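Local coordinates for regulatory protein SWI6 (Saccharomyces cerevisiae, PDB 1SW6), which acts as a shared subunit of the SBF and MBF transcription complexes, which drive cell-cycle-dependent gene expression in budding yeast, at residues K170-V175 against K222-I227; T182-L187 against I232-N237. All coordinates share one frame; numbering follows the deposited sequence.

Both contacts join the second and third ankyrin repeats of the Swi6 ankyrin-repeat domain. Their centres lie 13 Å apart. Along the chain the segments alternate: 170-175, 182-187, 222-227, then 232-237. The first two belong to helices 167-173 and 183-190 of one repeat, and the last two share the long helix 218-234 of the next. Contact 1 is buried and rests on a tyrosine. Contact 2 is a salt bridge at the surface. Between them, Ile227 packs on Phe183, and Ala171 packs on Leu186. Helix 218-234 is therefore tied to the preceding repeat at two levels, one buried and one at the surface.

Contact 1: residues K170-V175 against K222-I227; sequences KAVKSV and KYYLDI
The hydroxyl of Tyr224 is the polar centre of this contact. Its OH donates a hydrogen bond of 2.7 Å to Ser174 O. The donor lies in the plane of the Ser174 carbonyl, at a C=O...donor angle of 146°, and the oxygen sits at the edge of the ring. Ala171 O is also close, 3.2 Å from Tyr224 OH. A weak hydrogen bond from Tyr178 N adds a further partner. The phenol thus reaches the backbone around the end region of helix 167-173. This joins two successive ankyrin repeats: the tyrosine comes from helix 218-234 of the third repeat and bonds to the second. Val172 packs obliquely on the ring. Its CG1 is 3.9 Å from Tyr224 CD1, and its CA is 3.7 Å from Tyr224 CE1. Tyr224 CG lies anti to the carbonyl carbon (chi1 -69°), which, with CB already directed at segment 170-175, lays the ring against Val172. Phe183 meets the same ring with the planes at about 50°. Ser174 OG turns to another partner, Ser140 O, while Ser174 also packs on Gly216 of the second subunit.

Contact 2: residues T182-L187 against I232-N237; sequences TFEALL and IVKKQN
Glu184 and Lys234 face each other from helices that stand well apart here, with 10.9 Å between Glu184 CA and Lys234 CA. Both residues start their side chains toward the opposite segment, and the two chains together cover that distance. They meet in a salt bridge. Lys234 NZ donates a hydrogen bond of 2.8 Å to Glu184 OE2. The ammonium approaches on the syn side of that oxygen, 19° out of the carboxylate plane. The grip is on one oxygen: Glu184 OE1 is 3.8 Å from Lys234 NZ. Lys234 CE also comes near, 3.1 Å from Glu184 OE2.

The glutamate gets there by extension. Its CG is anti to the backbone N (chi1 -177°), and the chain stays extended beyond it. The lysine instead bends at chi3 (-59°), which swings CE and NZ toward the carboxylate. The two side chains cross at about a right angle. The base of the glutamate packs on helix 218-234, where Glu184 CB meets Ile227 CG2. The lysine is exposed and also touches a neighbouring molecule in the crystal, so its conformation may partly reflect that environment.

Glu184 stands in the first turn of its helix, where a negative charge is probably favoured by the helix dipole. Lys234 lies near the C-terminal end of its own helix, where a positive charge is probably favoured in the same way. The bridge links the second and third ankyrin repeats. Beneath it, Leu187 of helix 183-190 packs on Trp231 of helix 218-234, Leu186 faces helix 144-152, and Ile232 rests against helix 268-276.

Contact 1: residues K170-V175 against K222-I227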
loop_
_atom_site.group_PDB
_atom_site.type_symbol
_atom_site.label_atom_id
_atom_site.label_comp_id
_atom_site.label_asym_id
_atom_site.label_seq_id
_atom_site.Cartn_x
_atom_site.Cartn_y
_atom_site.Cartn_z
ATOM N N LYS A 170 -11.284 1.929 3.013
ATOM C CA LYS A 170 -10.272 1.592 2.013
ATOM C C LYS A 170 -10.857 1.722 0.616
ATOM O O LYS A 170 -10.165 2.118 -0.325
ATOM C CB LYS A 170 -9.759 0.164 2.234
ATOM C CG LYS A 170 -9.070 -0.005 3.579
ATOM C CD LYS A 170 -8.027 1.093 3.767
ATOM C CE LYS A 170 -7.634 1.246 5.218
ATOM N NZ LYS A 170 -6.692 2.379 5.386
ATOM N N ALA A 171 -12.143 1.408 0.491
ATOM C CA ALA A 171 -12.824 1.516 -0.790
ATOM C C ALA A 171 -12.803 2.952 -1.282
ATOM O O ALA A 171 -12.675 3.201 -2.486
ATOM C CB ALA A 171 -14.274 1.042 -0.665
ATOM N N VAL A 172 -12.933 3.912 -0.374
ATOM C CA VAL A 172 -12.949 5.296 -0.838
ATOM C C VAL A 172 -11.601 6.002 -0.848
ATOM O O VAL A 172 -11.513 7.156 -1.262
ATOM C CB VAL A 172 -13.981 6.148 -0.060
ATOM C CG1 VAL A 172 -15.384 5.566 -0.286
ATOM C CG2 VAL A 172 -13.641 6.180 1.423
ATOM N N LYS A 173 -10.549 5.311 -0.418
ATOM C CA LYS A 173 -9.217 5.907 -0.434
ATOM C C LYS A 173 -8.401 5.444 -1.643
ATOM O O LYS A 173 -7.250 5.862 -1.813
ATOM C CB LYS A 173 -8.466 5.600 0.865
ATOM C CG LYS A 173 -9.037 6.336 2.062
ATOM C CD LYS A 173 -8.254 6.052 3.331
ATOM C CE LYS A 173 -6.855 6.653 3.271
ATOM N NZ LYS A 173 -6.225 6.601 4.614
ATOM N N SER A 174 -8.992 4.582 -2.476
ATOM C CA SER A 174 -8.335 4.099 -3.699
ATOM C C SER A 174 -9.338 4.226 -4.857
ATOM O O SER A 174 -10.556 4.276 -4.629
ATOM C CB SER A 174 -7.887 2.643 -3.544
ATOM O OG SER A 174 -8.987 1.760 -3.558
ATOM N N VAL A 175 -8.837 4.296 -6.090
ATOM C CA VAL A 175 -9.723 4.447 -7.242
ATOM C C VAL A 175 -10.226 3.121 -7.754
ATOM O O VAL A 175 -11.050 3.074 -8.664
ATOM C CB VAL A 175 -9.036 5.152 -8.432
ATOM C CG1 VAL A 175 -8.429 6.465 -7.984
ATOM C CG2 VAL A 175 -8.000 4.230 -9.056
ATOM N N LYS A 222 -16.019 11.880 -6.523
ATOM C CA LYS A 222 -17.317 12.415 -6.908
ATOM C C LYS A 222 -18.249 11.214 -7.048
ATOM O O LYS A 222 -19.375 11.208 -6.547
ATOM C CB LYS A 222 -17.209 13.145 -8.246
ATOM C CG LYS A 222 -18.526 13.727 -8.782
ATOM C CD LYS A 222 -18.954 14.949 -7.978
ATOM C CE LYS A 222 -19.964 15.798 -8.744
ATOM N NZ LYS A 222 -21.233 15.074 -9.056
ATOM N N TYR A 223 -17.754 10.190 -7.729
ATOM C CA TYR A 223 -18.509 8.964 -7.965
ATOM C C TYR A 223 -18.936 8.294 -6.663
ATOM O O TYR A 223 -20.094 7.891 -6.509
ATOM C CB TYR A 223 -17.646 8.003 -8.776
ATOM C CG TYR A 223 -18.247 6.636 -9.006
ATOM C CD1 TYR A 223 -19.125 6.410 -10.063
ATOM C CD2 TYR A 223 -17.876 5.551 -8.208
ATOM C CE1 TYR A 223 -19.614 5.136 -10.333
ATOM C CE2 TYR A 223 -18.361 4.270 -8.469
ATOM C CZ TYR A 223 -19.224 4.074 -9.541
ATOM O OH TYR A 223 -19.640 2.805 -9.858
ATOM N N TYR A 224 -17.996 8.166 -5.727
ATOM C CA TYR A 224 -18.279 7.541 -4.438
ATOM C C TYR A 224 -19.372 8.295 -3.677
ATOM O O TYR A 224 -20.319 7.691 -3.153
ATOM C CB TYR A 224 -16.990 7.471 -3.599
ATOM C CG TYR A 224 -15.949 6.505 -4.143
ATOM C CD1 TYR A 224 -14.597 6.724 -3.927
ATOM C CD2 TYR A 224 -16.327 5.360 -4.863
ATOM C CE1 TYR A 224 -13.621 5.831 -4.414
ATOM C CE2 TYR A 224 -15.364 4.458 -5.361
ATOM C CZ TYR A 224 -14.014 4.706 -5.133
ATOM O OH TYR A 224 -13.054 3.858 -5.640
ATOM N N LEU A 225 -19.245 9.615 -3.639
ATOM C CA LEU A 225 -20.220 10.457 -2.955
ATOM C C LEU A 225 -21.621 10.295 -3.530
ATOM O O LEU A 225 -22.574 10.072 -2.779
ATOM C CB LEU A 225 -19.805 11.923 -3.035
ATOM C CG LEU A 225 -20.827 12.942 -2.509
ATOM C CD1 LEU A 225 -21.207 12.598 -1.067
ATOM C CD2 LEU A 225 -20.240 14.341 -2.576
ATOM N N ASP A 226 -21.753 10.398 -4.851
ATOM C CA ASP A 226 -23.072 10.279 -5.473
ATOM C C ASP A 226 -23.656 8.876 -5.348
ATOM O O ASP A 226 -24.841 8.730 -5.091
ATOM C CB ASP A 226 -23.028 10.700 -6.947
ATOM C CG ASP A 226 -22.737 12.183 -7.125
ATOM O OD1 ASP A 226 -23.049 12.978 -6.208
ATOM O OD2 ASP A 226 -22.203 12.561 -8.187
ATOM N N ILE A 227 -22.832 7.850 -5.529
ATOM C CA ILE A 227 -23.309 6.475 -5.394
ATOM C C ILE A 227 -23.812 6.231 -3.973
ATOM O O ILE A 227 -24.831 5.581 -3.776
ATOM C CB ILE A 227 -22.195 5.428 -5.692
ATOM C CG1 ILE A 227 -21.918 5.361 -7.194
ATOM C CG2 ILE A 227 -22.611 4.055 -5.183
ATOM C CD1 ILE A 227 -23.135 5.001 -8.018
#

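Contact 2: residues T182-L187 against I232-N237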
loop_
_atom_site.group_PDB
_atom_site.type_symbol
_atom_site.label_atom_id
_atom_site.label_comp_id
_atom_site.label_asym_id
_atom_site.label_seq_id
_atom_site.Cartn_x
_atom_site.Cartn_y
_atom_site.Cartn_z
ATOM N N THR A 182 -17.580 -1.395 -8.894
ATOM C CA THR A 182 -18.118 -2.315 -7.895
ATOM C C THR A 182 -18.621 -1.624 -6.635
ATOM O O THR A 182 -19.221 -2.265 -5.779
ATOM C CB THR A 182 -17.052 -3.352 -7.444
ATOM O OG1 THR A 182 -15.826 -2.673 -7.139
ATOM C CG2 THR A 182 -16.808 -4.391 -8.535
ATOM N N PHE A 183 -18.388 -0.320 -6.519
ATOM C CA PHE A 183 -18.789 0.403 -5.312
ATOM C C PHE A 183 -20.238 0.266 -4.862
ATOM O O PHE A 183 -20.491 -0.033 -3.691
ATOM C CB PHE A 183 -18.449 1.889 -5.431
ATOM C CG PHE A 183 -18.514 2.625 -4.120
ATOM C CD1 PHE A 183 -17.688 2.256 -3.056
ATOM C CD2 PHE A 183 -19.389 3.688 -3.947
ATOM C CE1 PHE A 183 -17.733 2.940 -1.839
ATOM C CE2 PHE A 183 -19.442 4.379 -2.730
ATOM C CZ PHE A 183 -18.610 4.002 -1.678
ATOM N N GLU A 184 -21.192 0.489 -5.762
ATOM C CA GLU A 184 -22.587 0.400 -5.368
ATOM C C GLU A 184 -22.949 -0.991 -4.877
ATOM O O GLU A 184 -23.673 -1.128 -3.888
ATOM C CB GLU A 184 -23.516 0.830 -6.509
ATOM C CG GLU A 184 -25.000 0.828 -6.110
ATOM C CD GLU A 184 -25.847 1.782 -6.949
ATOM O OE1 GLU A 184 -25.399 2.190 -8.041
ATOM O OE2 GLU A 184 -26.967 2.121 -6.519
ATOM N N ALA A 185 -22.443 -2.024 -5.552
ATOM C CA ALA A 185 -22.724 -3.395 -5.131
ATOM C C ALA A 185 -22.023 -3.660 -3.798
ATOM O O ALA A 185 -22.531 -4.400 -2.950
ATOM C CB ALA A 185 -22.234 -4.392 -6.191
ATOM N N LEU A 186 -20.854 -3.054 -3.615
ATOM C CA LEU A 186 -20.097 -3.226 -2.363
ATOM C C LEU A 186 -20.875 -2.734 -1.127
ATOM O O LEU A 186 -20.771 -3.299 -0.037
ATOM C CB LEU A 186 -18.773 -2.472 -2.445
ATOM C CG LEU A 186 -17.809 -2.647 -1.269
ATOM C CD1 LEU A 186 -17.274 -4.076 -1.239
ATOM C CD2 LEU A 186 -16.650 -1.661 -1.427
ATOM N N LEU A 187 -21.649 -1.674 -1.294
ATOM C CA LEU A 187 -22.408 -1.137 -0.180
ATOM C C LEU A 187 -23.429 -2.144 0.357
ATOM O O LEU A 187 -23.745 -2.123 1.541
ATOM C CB LEU A 187 -23.093 0.173 -0.595
ATOM C CG LEU A 187 -22.103 1.322 -0.857
ATOM C CD1 LEU A 187 -22.833 2.564 -1.351
ATOM C CD2 LEU A 187 -21.338 1.630 0.432
ATOM N N ILE A 232 -28.476 5.165 -0.462
ATOM C CA ILE A 232 -29.281 5.363 0.720
ATOM C C ILE A 232 -30.756 5.541 0.346
ATOM O O ILE A 232 -31.619 4.930 0.961
ATOM C CB ILE A 232 -28.782 6.580 1.562
ATOM C CG1 ILE A 232 -27.901 6.112 2.731
ATOM C CG2 ILE A 232 -29.950 7.290 2.196
ATOM C CD1 ILE A 232 -26.634 5.431 2.331
ATOM N N VAL A 233 -31.044 6.349 -0.671
ATOM C CA VAL A 233 -32.438 6.582 -1.065
ATOM C C VAL A 233 -33.068 5.431 -1.854
ATOM O O VAL A 233 -34.268 5.185 -1.738
ATOM C CB VAL A 233 -32.595 7.910 -1.871
ATOM C CG1 VAL A 233 -32.265 9.093 -0.983
ATOM C CG2 VAL A 233 -31.657 7.917 -3.080
ATOM N N LYS A 234 -32.272 4.708 -2.635
ATOM C CA LYS A 234 -32.817 3.597 -3.411
ATOM C C LYS A 234 -33.056 2.309 -2.615
ATOM O O LYS A 234 -33.908 1.503 -2.987
ATOM C CB LYS A 234 -31.916 3.293 -4.609
ATOM C CG LYS A 234 -31.729 4.481 -5.543
ATOM C CD LYS A 234 -31.083 4.093 -6.862
ATOM C CE LYS A 234 -29.710 3.468 -6.680
ATOM N NZ LYS A 234 -29.142 2.989 -7.989
ATOM N N LYS A 235 -32.338 2.104 -1.517
ATOM C CA LYS A 235 -32.523 0.867 -0.765
ATOM C C LYS A 235 -33.884 0.757 -0.079
ATOM O O LYS A 235 -34.318 -0.341 0.285
ATOM C CB LYS A 235 -31.408 0.685 0.269
ATOM C CG LYS A 235 -31.507 1.561 1.490
ATOM C CD LYS A 235 -30.589 1.022 2.578
ATOM C CE LYS A 235 -30.785 1.754 3.892
ATOM N NZ LYS A 235 -32.194 1.708 4.377
ATOM N N GLN A 236 -34.547 1.898 0.093
ATOM C CA GLN A 236 -35.863 1.958 0.729
ATOM C C GLN A 236 -36.864 1.017 0.046
ATOM O O GLN A 236 -37.745 0.459 0.696
ATOM C CB GLN A 236 -36.389 3.395 0.682
ATOM C CG GLN A 236 -37.661 3.627 1.473
ATOM C CD GLN A 236 -37.479 3.351 2.952
ATOM O OE1 GLN A 236 -36.629 3.959 3.616
ATOM N NE2 GLN A 236 -38.278 2.427 3.479
ATOM N N ASN A 237 -36.723 0.851 -1.269
ATOM C CA ASN A 237 -37.602 -0.032 -2.037
ATOM C C ASN A 237 -36.875 -1.323 -2.414
ATOM O O ASN A 237 -36.948 -1.770 -3.563
ATOM C CB ASN A 237 -38.070 0.650 -3.329
ATOM C CG ASN A 237 -38.784 1.954 -3.076
ATOM O OD1 ASN A 237 -39.649 2.039 -2.201
ATOM N ND2 ASN A 237 -38.438 2.981 -3.849
#